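Local coordinates for protein molybdopterin synthase catalytic subunit (Homo sapiens, PDB 4AP8) that catalyses, as the large subunit of molybdopterin synthase, the conversion of precursor Z into molybdopterin with sulfur delivered by the small subunit MOCS2A, at residues E15-D20 against A83-L88. Residues are numbered along the deposited sequence; the frame is centred on the assembly and turned at random. Where two conformers were deposited one is given.
With EDO (1,2-ethanediol), chain G.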
loop_
_atom_site.group_PDB
_atom_site.type_symbol
_atom_site.label_atom_id
_atom_site.label_comp_id
_atom_site.label_asym_id
_atom_site.label_seq_id
_atom_site.Cartn_x
_atom_site.Cartn_y
_atom_site.Cartn_z
ATOM N N GLU A 15 19.500 6.378 0.105
ATOM C CA GLU A 15 18.648 7.467 -0.334
ATOM C C GLU A 15 17.227 7.416 0.250
ATOM O O GLU A 15 16.732 6.369 0.623
ATOM C CB GLU A 15 18.585 7.503 -1.863
ATOM C CG GLU A 15 19.676 8.334 -2.545
ATOM C CD GLU A 15 19.879 9.747 -2.009
ATOM O OE1 GLU A 15 18.884 10.495 -1.745
ATOM O OE2 GLU A 15 21.076 10.092 -1.871
ATOM N N LYS A 16 16.604 8.597 0.334
ATOM C CA LYS A 16 15.217 8.777 0.757
ATOM C C LYS A 16 14.312 7.944 -0.170
ATOM O O LYS A 16 14.482 7.961 -1.377
ATOM C CB LYS A 16 14.850 10.254 0.643
ATOM C CG LYS A 16 14.057 10.845 1.802
ATOM C CD LYS A 16 13.508 12.235 1.464
ATOM C CE LYS A 16 13.584 13.170 2.665
ATOM N NZ LYS A 16 13.097 14.544 2.395
ATOM N N LEU A 17 13.417 7.156 0.414
ATOM C CA LEU A 17 12.529 6.292 -0.357
ATOM C C LEU A 17 11.276 7.058 -0.756
ATOM O O LEU A 17 10.816 7.853 0.019
ATOM C CB LEU A 17 12.105 5.096 0.484
ATOM C CG LEU A 17 13.204 4.188 0.970
ATOM C CD1 LEU A 17 12.575 3.009 1.709
ATOM C CD2 LEU A 17 14.000 3.728 -0.256
ATOM N N SER A 18 10.757 6.832 -1.961
ATOM C CA SER A 18 9.554 7.492 -2.441
ATOM C C SER A 18 8.465 6.479 -2.723
ATOM O O SER A 18 8.574 5.625 -3.635
ATOM C CB SER A 18 9.831 8.263 -3.740
ATOM O OG SER A 18 8.635 8.525 -4.467
ATOM N N VAL A 19 7.373 6.615 -1.988
ATOM C CA VAL A 19 6.230 5.745 -2.192
ATOM C C VAL A 19 5.713 5.881 -3.647
ATOM O O VAL A 19 5.378 4.910 -4.306
ATOM C CB VAL A 19 5.150 6.026 -1.135
ATOM C CG1 VAL A 19 5.062 7.529 -0.852
ATOM C CG2 VAL A 19 3.829 5.471 -1.644
ATOM N N ASP A 20 5.759 7.073 -4.201
ATOM C CA ASP A 20 5.393 7.165 -5.588
ATOM C C ASP A 20 6.324 6.379 -6.500
ATOM O O ASP A 20 5.859 5.551 -7.275
ATOM C CB ASP A 20 5.304 8.590 -6.065
ATOM C CG ASP A 20 4.424 8.691 -7.265
ATOM O OD1 ASP A 20 3.173 8.733 -7.074
ATOM O OD2 ASP A 20 4.986 8.643 -8.385
ATOM N N ALA A 83 8.293 -5.389 -5.461
ATOM C CA ALA A 83 9.368 -4.426 -5.209
ATOM C C ALA A 83 9.584 -4.271 -3.724
ATOM O O ALA A 83 8.639 -4.104 -2.960
ATOM C CB ALA A 83 9.035 -3.082 -5.802
ATOM N N VAL A 84 10.847 -4.330 -3.325
ATOM C CA VAL A 84 11.219 -4.249 -1.928
ATOM C C VAL A 84 12.409 -3.301 -1.843
ATOM O O VAL A 84 13.480 -3.602 -2.367
ATOM C CB VAL A 84 11.616 -5.648 -1.373
ATOM C CG1 VAL A 84 12.001 -5.574 0.095
ATOM C CG2 VAL A 84 10.537 -6.702 -1.612
ATOM N N PHE A 85 12.190 -2.149 -1.209
ATOM C CA PHE A 85 13.224 -1.145 -1.007
ATOM C C PHE A 85 13.418 -0.941 0.475
ATOM O O PHE A 85 12.460 -0.772 1.215
ATOM C CB PHE A 85 12.810 0.184 -1.618
ATOM C CG PHE A 85 12.980 0.242 -3.116
ATOM C CD1 PHE A 85 12.317 -0.645 -3.940
ATOM C CD2 PHE A 85 13.804 1.168 -3.688
ATOM C CE1 PHE A 85 12.480 -0.612 -5.309
ATOM C CE2 PHE A 85 13.992 1.194 -5.049
ATOM C CZ PHE A 85 13.326 0.304 -5.865
ATOM N N HIS A 86 14.668 -1.015 0.905
ATOM C CA HIS A 86 15.042 -0.765 2.289
ATOM C C HIS A 86 16.088 0.293 2.335
ATOM O O HIS A 86 17.025 0.310 1.510
ATOM C CB HIS A 86 15.574 -2.027 2.944
ATOM C CG HIS A 86 15.429 -2.030 4.417
ATOM N ND1 HIS A 86 15.890 -1.027 5.188
ATOM C CD2 HIS A 86 14.803 -2.936 5.268
ATOM C CE1 HIS A 86 15.579 -1.287 6.477
ATOM N NE2 HIS A 86 14.916 -2.450 6.525
ATOM N N ARG A 87 15.912 1.219 3.263
ATOM C CA ARG A 87 16.833 2.299 3.382
ATOM C C ARG A 87 17.830 1.912 4.419
ATOM O O ARG A 87 17.505 1.197 5.361
ATOM C CB ARG A 87 16.129 3.569 3.819
ATOM C CG ARG A 87 17.046 4.768 3.721
ATOM C CD ARG A 87 16.255 6.042 3.732
ATOM N NE ARG A 87 17.063 7.163 4.176
ATOM C CZ ARG A 87 16.556 8.335 4.498
ATOM N NH1 ARG A 87 15.259 8.565 4.381
ATOM N NH2 ARG A 87 17.339 9.269 4.942
ATOM N N LEU A 88 19.061 2.353 4.231
ATOM C CA LEU A 88 20.098 2.094 5.203
ATOM C C LEU A 88 20.645 3.417 5.681
ATOM O O LEU A 88 20.538 4.430 4.988
ATOM C CB LEU A 88 21.203 1.257 4.568
ATOM C CG LEU A 88 20.748 -0.113 3.991
ATOM C CD1 LEU A 88 21.731 -0.779 3.029
ATOM C CD2 LEU A 88 20.285 -1.073 5.084
HETATM C C1 EDO G . 13.337 5.281 -4.715
HETATM O O1 EDO G . 12.596 5.625 -3.561
HETATM C C2 EDO G . 12.376 4.448 -5.558
HETATM O O2 EDO G . 12.643 4.616 -6.969
HETATM O O HOH W 1 12.791 7.420 3.045
#
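Glu15 and Arg87 are the pair with the nearest CA atoms, 6.6 Å apart, and from there residues 15-18 run back roughly antiparallel to strand 79-87, diverging from it as they enter helix 19-25. No direct hydrogen bond joins the two segments; a water links them instead, accepting from Leu17 N at 2.7 Å and from Arg87 NH1 at 3.0 Å, and lies at the edge of the guanidinium, in its plane. Arg87 rises from the strand with CG anti to the backbone N (chi1 -170°) and an extended chain, which carries its methylenes past Glu15 and lays its guanidinium face-on against the Glu15-Lys16 backbone. Its CD lies 3.2 Å from Glu15 O, while Glu15 C and Lys16 CA sit over one face of the planar group. The lysine chain runs beside the arginine in the same direction, with Lys16 CG 3.6 Å from Arg87 NH1. Glu95 forms a salt bridge with that nitrogen and a long, weak ion pair with Lys16 NZ, and so probably offsets the two neighbouring positive charges.

In this MoaE-family domain, strand 8-13 pairs in parallel with strand 79-87 in a mixed sheet, and residues 15-18 lead from the end of the former to a helix packed on the sheet. Leu17 makes the apolar contact: CD1 rests 3.8 Å from Phe85 O, CD2 meets Phe85 CB at 4.0 Å near the plane of the ring, and CG packs against Arg87 CB; Ala96 and Ile99 of the adjoining strand 96-104 also touch this leucine. The Phe85 ring leads away from Leu17 to Val22 and Leu25 of helix 19-25, whose N-cap is Ser18. A 1,2-ethanediol accepts a hydrogen bond from Ser18 N through O1, with its C2 3.7 Å from Phe85 CE2.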